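Local coordinates for protein aldehyde dehydrogenase (Trypanosoma brucei, PDB 5MYP) that probably oxidises aldehydes to carboxylic acids with NAD+ as the electron acceptor, at residues 196-201 and 219-224; 150-155 and 178-183; 118-123 and 192-197. All coordinates share one frame; numbering follows the deposited sequence. Where two conformers were deposited one is given.

Contact 1: 196-201 and 219-224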
# COMPACT_ATOMS: atom_id res chain seq x y z
N HIS A 196 6.47 4.72 7.93
CA HIS A 196 6.26 3.42 7.33
C HIS A 196 6.80 2.35 8.29
O HIS A 196 7.79 2.58 8.98
CB HIS A 196 6.99 3.30 5.98
CG HIS A 196 6.46 2.21 5.10
ND1 HIS A 196 5.59 2.47 4.06
CD2 HIS A 196 6.64 0.87 5.12
CE1 HIS A 196 5.28 1.33 3.46
NE2 HIS A 196 5.90 0.35 4.09
N ILE A 197 6.16 1.19 8.31
CA ILE A 197 6.64 0.04 9.07
C ILE A 197 6.74 -1.17 8.14
O ILE A 197 5.78 -1.51 7.45
CB ILE A 197 5.70 -0.31 10.26
CG1 ILE A 197 5.61 0.87 11.24
CG2 ILE A 197 6.18 -1.57 10.98
CD1 ILE A 197 4.42 0.81 12.18
N LEU A 198 7.92 -1.79 8.09
CA LEU A 198 8.07 -3.09 7.43
C LEU A 198 8.25 -4.17 8.49
O LEU A 198 9.15 -4.08 9.33
CB LEU A 198 9.24 -3.10 6.43
CG LEU A 198 9.29 -4.36 5.53
CD1 LEU A 198 9.75 -4.04 4.11
CD2 LEU A 198 10.13 -5.48 6.13
N TYR A 199 7.38 -5.18 8.45
CA TYR A 199 7.42 -6.31 9.38
C TYR A 199 7.51 -7.61 8.60
O TYR A 199 6.73 -7.85 7.69
CB TYR A 199 6.18 -6.33 10.28
CG TYR A 199 6.06 -7.60 11.08
CD1 TYR A 199 6.78 -7.78 12.26
CD2 TYR A 199 5.26 -8.66 10.64
CE1 TYR A 199 6.70 -8.95 12.99
CE2 TYR A 199 5.18 -9.85 11.35
CZ TYR A 199 5.89 -9.99 12.53
OH TYR A 199 5.81 -11.16 13.24
N THR A 200 8.46 -8.46 9.00
CA THR A 200 8.59 -9.82 8.49
C THR A 200 8.37 -10.76 9.66
O THR A 200 8.95 -10.58 10.74
CB THR A 200 9.97 -10.06 7.86
OG1 THR A 200 10.24 -9.04 6.89
CG2 THR A 200 10.04 -11.43 7.17
N GLY A 201 7.52 -11.77 9.46
CA GLY A 201 7.21 -12.75 10.50
C GLY A 201 5.87 -13.42 10.29
O GLY A 201 5.53 -13.77 9.17
N PRO A 219 1.45 3.56 6.98
CA PRO A 219 1.42 2.44 6.03
C PRO A 219 2.36 1.31 6.43
O PRO A 219 3.42 1.55 7.02
CB PRO A 219 1.86 3.08 4.69
CG PRO A 219 2.40 4.42 5.02
CD PRO A 219 1.85 4.83 6.35
N VAL A 220 1.96 0.08 6.11
CA VAL A 220 2.72 -1.11 6.48
C VAL A 220 3.01 -1.99 5.27
O VAL A 220 2.19 -2.10 4.36
CB VAL A 220 2.02 -1.97 7.57
CG1 VAL A 220 1.83 -1.15 8.84
CG2 VAL A 220 0.67 -2.52 7.08
N THR A 221 4.21 -2.57 5.27
CA THR A 221 4.57 -3.67 4.39
C THR A 221 4.73 -4.87 5.30
O THR A 221 5.50 -4.83 6.26
CB THR A 221 5.88 -3.37 3.64
OG1 THR A 221 5.72 -2.19 2.84
CG2 THR A 221 6.28 -4.54 2.73
N LEU A 222 3.98 -5.93 5.02
CA LEU A 222 3.95 -7.13 5.85
C LEU A 222 4.42 -8.30 4.98
O LEU A 222 3.84 -8.55 3.93
CB LEU A 222 2.54 -7.38 6.39
CG LEU A 222 1.88 -6.20 7.12
CD1 LEU A 222 0.42 -6.50 7.47
CD2 LEU A 222 2.65 -5.85 8.38
N GLU A 223 5.49 -8.96 5.41
CA GLU A 223 6.08 -10.09 4.69
C GLU A 223 5.89 -11.32 5.56
O GLU A 223 6.61 -11.51 6.54
CB GLU A 223 7.56 -9.83 4.42
CG GLU A 223 7.84 -8.64 3.50
CD GLU A 223 7.71 -8.96 2.01
OE1 GLU A 223 7.65 -10.15 1.63
OE2 GLU A 223 7.67 -8.00 1.21
N LEU A 224 4.90 -12.13 5.21
CA LEU A 224 4.44 -13.20 6.09
C LEU A 224 4.68 -14.54 5.41
O LEU A 224 5.61 -14.66 4.61
CB LEU A 224 2.98 -12.96 6.49
CG LEU A 224 2.65 -11.51 6.89
CD1 LEU A 224 1.16 -11.33 7.12
CD2 LEU A 224 3.44 -11.08 8.12
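From Ile-197 beside Val-220 to Thr-200 beside Glu-223, two strands run parallel, their axes 4.7 Å apart and only 7° from aligned, joined by five backbone hydrogen bonds that begin at Ile-197 N to Pro-219 O and end at Gly-201 N to Glu-223 O. Where the strands enter, the His-196 ring reaches across to its neighbour. With CG anti to the backbone N (chi1 -160°), the ring lies over the carbonyl of Pro-219, whose O stands 3.6 Å above the ring plane at its centre, while NE2 points past it to Thr-221 OG1. NE2 and Thr-221 OG1 are 2.8 Å apart in a hydrogen bond, OG1 meeting the ring at its edge; either group could be the donor. The other nitrogen, ND1, is buried and has no polar partner in the model. The same Thr-221 is shared: its methyl CG2 rests 3.8 Å from Leu-198 CD1. Further along this face Thr-200 OG1 touches the CB of Glu-223, 3.7 Å away, and the glutamate chain then bends at chi2 (-82°), carrying its carboxylate away from the partner strand. On the reverse face Leu-222 CD2 packs 4.0 Å from Tyr-199 CB, and Leu-224 CD2 comes to the edge of the Tyr-199 ring; Val-205 and Ala-206 of the connecting helix 203-214 cover Tyr-199 and Leu-224. Tyr-199 OH is hydrogen-bonded to Ser-202 N. The contact therefore joins the two strands of a beta-alpha-beta unit, with apolar packing under the helix and a mixed face opposite. Thr-200 lies about 5 Å, side chain to side chain, from the predicted active-site Cys-259, and the pairing places Glu-223 at the last residue of strand 220-223, consistent with its predicted active-site role.

Contact 2: 150-155 and 178-183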
# COMPACT_ATOMS: atom_id res chain seq x y z
N ILE A 150 15.65 0.04 13.48
CA ILE A 150 15.59 -1.41 13.27
C ILE A 150 15.38 -2.14 14.59
O ILE A 150 15.86 -1.70 15.63
CB ILE A 150 16.83 -1.97 12.52
CG1 ILE A 150 18.13 -1.75 13.31
CG2 ILE A 150 16.94 -1.33 11.15
CD1 ILE A 150 19.30 -2.52 12.74
N LYS A 151 14.64 -3.24 14.52
CA LYS A 151 14.32 -4.05 15.69
C LYS A 151 14.70 -5.51 15.39
O LYS A 151 13.91 -6.26 14.82
CB LYS A 151 12.84 -3.88 16.06
CG LYS A 151 12.49 -4.32 17.48
CD LYS A 151 12.06 -5.78 17.53
CE LYS A 151 12.66 -6.52 18.70
NZ LYS A 151 12.53 -7.99 18.51
N PRO A 152 15.95 -5.90 15.74
CA PRO A 152 16.38 -7.28 15.50
C PRO A 152 15.59 -8.31 16.29
O PRO A 152 15.18 -8.03 17.43
CB PRO A 152 17.85 -7.28 15.96
CG PRO A 152 18.27 -5.86 15.87
CD PRO A 152 17.05 -5.08 16.26
N SER A 153 15.40 -9.49 15.70
CA SER A 153 14.71 -10.58 16.39
C SER A 153 15.55 -11.09 17.57
O SER A 153 16.76 -11.32 17.43
CB SER A 153 14.43 -11.74 15.44
OG SER A 153 13.86 -12.83 16.15
N GLU A 154 14.89 -11.28 18.71
CA GLU A 154 15.54 -11.84 19.90
C GLU A 154 15.84 -13.34 19.77
O GLU A 154 16.63 -13.88 20.55
CB GLU A 154 14.73 -11.52 21.17
CG GLU A 154 13.50 -12.39 21.44
CD GLU A 154 12.22 -11.89 20.79
OE1 GLU A 154 12.29 -11.27 19.69
OE2 GLU A 154 11.14 -12.12 21.38
N LEU A 155 15.20 -14.02 18.81
CA LEU A 155 15.46 -15.44 18.53
C LEU A 155 16.67 -15.69 17.60
O LEU A 155 16.91 -16.83 17.21
CB LEU A 155 14.19 -16.11 17.96
CG LEU A 155 13.03 -16.32 18.94
CD1 LEU A 155 12.14 -15.08 19.05
CD2 LEU A 155 12.18 -17.50 18.49
N ILE A 178 18.62 1.63 16.80
CA ILE A 178 18.44 0.20 17.07
C ILE A 178 17.67 0.02 18.38
O ILE A 178 18.02 0.63 19.39
CB ILE A 178 19.78 -0.55 17.14
CG1 ILE A 178 20.63 -0.30 15.87
CG2 ILE A 178 19.54 -2.05 17.34
CD1 ILE A 178 22.03 -0.86 15.93
N VAL A 179 16.62 -0.81 18.34
CA VAL A 179 15.89 -1.21 19.54
C VAL A 179 16.02 -2.73 19.65
O VAL A 179 15.62 -3.45 18.74
CB VAL A 179 14.41 -0.79 19.49
CG1 VAL A 179 13.64 -1.36 20.68
CG2 VAL A 179 14.29 0.72 19.46
N ASN A 180 16.57 -3.20 20.77
CA ASN A 180 16.76 -4.62 21.02
C ASN A 180 15.83 -5.08 22.13
O ASN A 180 15.61 -4.36 23.10
CB ASN A 180 18.23 -4.91 21.40
CG ASN A 180 19.13 -5.06 20.19
OD1 ASN A 180 18.91 -5.93 19.37
ND2 ASN A 180 20.16 -4.21 20.07
N GLY A 181 15.27 -6.28 21.96
CA GLY A 181 14.43 -6.91 22.98
C GLY A 181 13.33 -7.77 22.40
O GLY A 181 13.34 -8.08 21.21
N GLY A 182 12.37 -8.13 23.25
CA GLY A 182 11.26 -9.02 22.87
C GLY A 182 9.96 -8.25 22.76
O GLY A 182 9.92 -7.16 22.18
N VAL A 183 8.90 -8.80 23.35
CA VAL A 183 7.55 -8.25 23.21
C VAL A 183 7.43 -6.88 23.87
O VAL A 183 6.85 -5.97 23.28
CB VAL A 183 6.48 -9.22 23.79
CG1 VAL A 183 5.09 -8.58 23.82
CG2 VAL A 183 6.44 -10.50 22.96
O HOH W 1 16.69 -7.72 19.72
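Ile-150 and Ile-178 lie side by side and point the same way, CG1 against CG1 at 3.9 Å, both leaning on Leu-167 of helix 157-170. Beside them Val-179 N donates to Ile-150 O, where the parallel pairing ends and the chains leave the sheet. Pro-152 follows, its ring crossing the Asn-180 side chain at about a right angle: CG stands 3.6 Å from Asn-180 OD1, while CD approaches Val-179 O. The amide's ND2 is hydrogen-bonded to Thr-164 OG1 of helix 157-170, and OD1 faces the proline and a water. This water donates to both Asn-180 OD1 and Pro-152 O and accepts from Gly-181 N, tying three groups of the two loops together. Lys-151 takes a more winding course. Its chain, bent at chi2 (-92°) and again at chi3, passes CG by Val-179 O and runs on beside its own segment until NZ donates a hydrogen bond to Gly-181 O, 2.8 Å away. There the ammonium group sits tilted 23° from the carbonyl plane. NZ also donates to Pro-152 O, 2.9 Å away, from above that carbonyl's plane, and makes a longer salt bridge to Glu-154 OE1 at 3.5 Å. The glutamate carboxylate itself lies against Gly-182, with OE2 3.4 Å from CA. The lysine nitrogen is thus held within its own segment by Pro-152 O and Glu-154, while its bond to Gly-181 O, with the water, joins the two loops. Gly-182, the N-cap of helix 183-191, sits at this junction, so the polar network of lysine and water takes over where strand pairing stops.

Contact 3: 118-123 and 192-197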
# COMPACT_ATOMS: atom_id res chain seq x y z
N LEU A 118 9.61 9.55 2.96
CA LEU A 118 8.48 9.49 3.89
C LEU A 118 8.80 10.09 5.26
O LEU A 118 8.00 10.84 5.81
CB LEU A 118 8.01 8.04 4.06
CG LEU A 118 7.40 7.39 2.82
CD1 LEU A 118 7.25 5.89 3.02
CD2 LEU A 118 6.07 8.04 2.45
N GLY A 119 9.97 9.75 5.80
CA GLY A 119 10.37 10.19 7.13
C GLY A 119 11.19 9.14 7.84
O GLY A 119 12.30 8.83 7.40
N VAL A 120 10.66 8.61 8.94
CA VAL A 120 11.32 7.54 9.70
C VAL A 120 10.62 6.21 9.43
O VAL A 120 9.39 6.11 9.58
CB VAL A 120 11.37 7.82 11.22
CG1 VAL A 120 12.31 6.85 11.91
CG2 VAL A 120 11.81 9.25 11.48
N VAL A 121 11.40 5.20 9.05
CA VAL A 121 10.89 3.86 8.76
C VAL A 121 11.29 2.92 9.89
O VAL A 121 12.45 2.91 10.32
CB VAL A 121 11.47 3.33 7.42
CG1 VAL A 121 11.01 1.90 7.16
CG2 VAL A 121 11.08 4.26 6.28
N LEU A 122 10.33 2.13 10.37
CA LEU A 122 10.62 1.06 11.34
C LEU A 122 10.74 -0.26 10.58
O LEU A 122 9.86 -0.60 9.80
CB LEU A 122 9.52 0.96 12.40
CG LEU A 122 9.61 -0.21 13.39
CD1 LEU A 122 10.87 -0.13 14.23
CD2 LEU A 122 8.39 -0.24 14.29
N VAL A 123 11.82 -0.99 10.84
CA VAL A 123 12.02 -2.33 10.29
C VAL A 123 12.08 -3.33 11.44
O VAL A 123 12.98 -3.25 12.28
CB VAL A 123 13.31 -2.42 9.46
CG1 VAL A 123 13.51 -3.83 8.91
CG2 VAL A 123 13.28 -1.40 8.33
N GLU A 192 5.56 4.53 19.17
CA GLU A 192 6.20 5.70 18.56
C GLU A 192 5.71 5.87 17.11
O GLU A 192 5.33 4.89 16.46
CB GLU A 192 7.72 5.58 18.59
CG GLU A 192 8.33 5.45 19.98
CD GLU A 192 8.02 6.62 20.89
OE1 GLU A 192 8.04 7.77 20.42
OE2 GLU A 192 7.75 6.38 22.08
N ARG A 193 5.74 7.11 16.63
CA ARG A 193 5.22 7.45 15.31
C ARG A 193 6.27 7.25 14.21
O ARG A 193 7.32 7.90 14.24
CB ARG A 193 4.70 8.88 15.28
CG ARG A 193 4.09 9.25 13.94
CD ARG A 193 3.35 10.58 13.97
NE ARG A 193 2.81 10.90 12.66
CZ ARG A 193 2.12 11.99 12.37
NH1 ARG A 193 1.87 12.90 13.31
NH2 ARG A 193 1.67 12.18 11.13
N PHE A 194 5.96 6.37 13.27
CA PHE A 194 6.77 6.17 12.07
C PHE A 194 5.95 6.52 10.84
O PHE A 194 4.72 6.59 10.90
CB PHE A 194 7.25 4.73 11.98
CG PHE A 194 8.19 4.35 13.08
CD1 PHE A 194 9.54 4.66 12.98
CD2 PHE A 194 7.73 3.70 14.22
CE1 PHE A 194 10.42 4.32 14.00
CE2 PHE A 194 8.61 3.36 15.24
CZ PHE A 194 9.95 3.66 15.13
N ASP A 195 6.64 6.73 9.73
CA ASP A 195 6.00 7.05 8.45
C ASP A 195 5.81 5.82 7.56
O ASP A 195 5.09 5.88 6.57
CB ASP A 195 6.78 8.15 7.75
CG ASP A 195 6.86 9.39 8.60
OD1 ASP A 195 5.86 10.14 8.63
OD2 ASP A 195 7.90 9.59 9.27
N HIS A 196 6.47 4.72 7.93
CA HIS A 196 6.26 3.42 7.33
C HIS A 196 6.80 2.35 8.29
O HIS A 196 7.79 2.58 8.98
CB HIS A 196 6.99 3.30 5.98
CG HIS A 196 6.46 2.21 5.10
ND1 HIS A 196 5.59 2.47 4.06
CD2 HIS A 196 6.64 0.87 5.12
CE1 HIS A 196 5.28 1.33 3.46
NE2 HIS A 196 5.90 0.35 4.09
N ILE A 197 6.16 1.19 8.31
CA ILE A 197 6.64 0.04 9.07
C ILE A 197 6.74 -1.17 8.14
O ILE A 197 5.78 -1.51 7.45
CB ILE A 197 5.70 -0.31 10.26
CG1 ILE A 197 5.61 0.87 11.24
CG2 ILE A 197 6.18 -1.57 10.98
CD1 ILE A 197 4.42 0.81 12.18
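Phe-194 packs on Leu-122 and Val-120 from the turn that leads into strand 196-200. Its CB lies 3.5 Å from Val-120 O, and with CG anti to the carbonyl carbon (chi1 -66°) the ring swings in alongside the strand. CG and CD2 meet Leu-122 CB. On one side of the ring CD1 and CE1 touch Val-120 CG1, which comes in at the edge, 3.7 Å from CD1. On the other side CE2 is 3.7 Å from Leu-122 CD2, and at the tip CZ reaches Leu-122 CD1. The centre of the face belongs to Leu-122 CB, which stands over the ring centroid and only 4° off the normal, a clear CH-pi contact. Val-21 of helix 16-29 and Val-149 of strand 147-151 also pack on this phenylalanine.

The neighbouring Asp-195 supplies the polar half. Its backbone N donates to Val-120 O at 2.8 Å, and its OD2 accepts from Val-120 N at 2.9 Å, approached on the anti side of the carboxylate and 15° out of its plane. One residue thus binds both backbone polar groups of Val-120. OD2 is also in a salt bridge with Arg-25, so it has two partners, and the arginine's charge would be expected to keep the carboxylate ionised. Opposite Asp-195, Leu-118 CB lies 3.9 Å from its CB, and Leu-118 O accepts a hydrogen bond from Lys-391 NZ of the second subunit. Leu-122 N donates to His-196 O, 2.9 Å away, and Leu-122 pairs in parallel with Ile-197. Such parallel pairing of strands 110-124 and 196-200, with helices packed on the sheet, is characteristic of the Rossmann-like coenzyme-binding domain of aldehyde dehydrogenases.

All three contacts are mainly buried and belong to one sheet, whose neighbouring strands run 176-178, 147-151, 110-124, 196-200 and 220-223. Contacts 1 and 3 share His-196 and Ile-197, so strand 196-200 is gripped from both sides, and Leu-198 N probably bonds to Leu-122 O where they meet. Contact 2 touches contact 3 through the probable bond from Lys-151 N to Val-123 O, but stays about 7 Å, nearest atoms, from contact 1. Backbone pairing dominates contact 1, near the predicted active site; contact 3 adds aromatic packing and a carboxylate; contact 2, with its exposed Glu-154, relies on lysine and water. Contacts 1 and 3 also touch the second subunit.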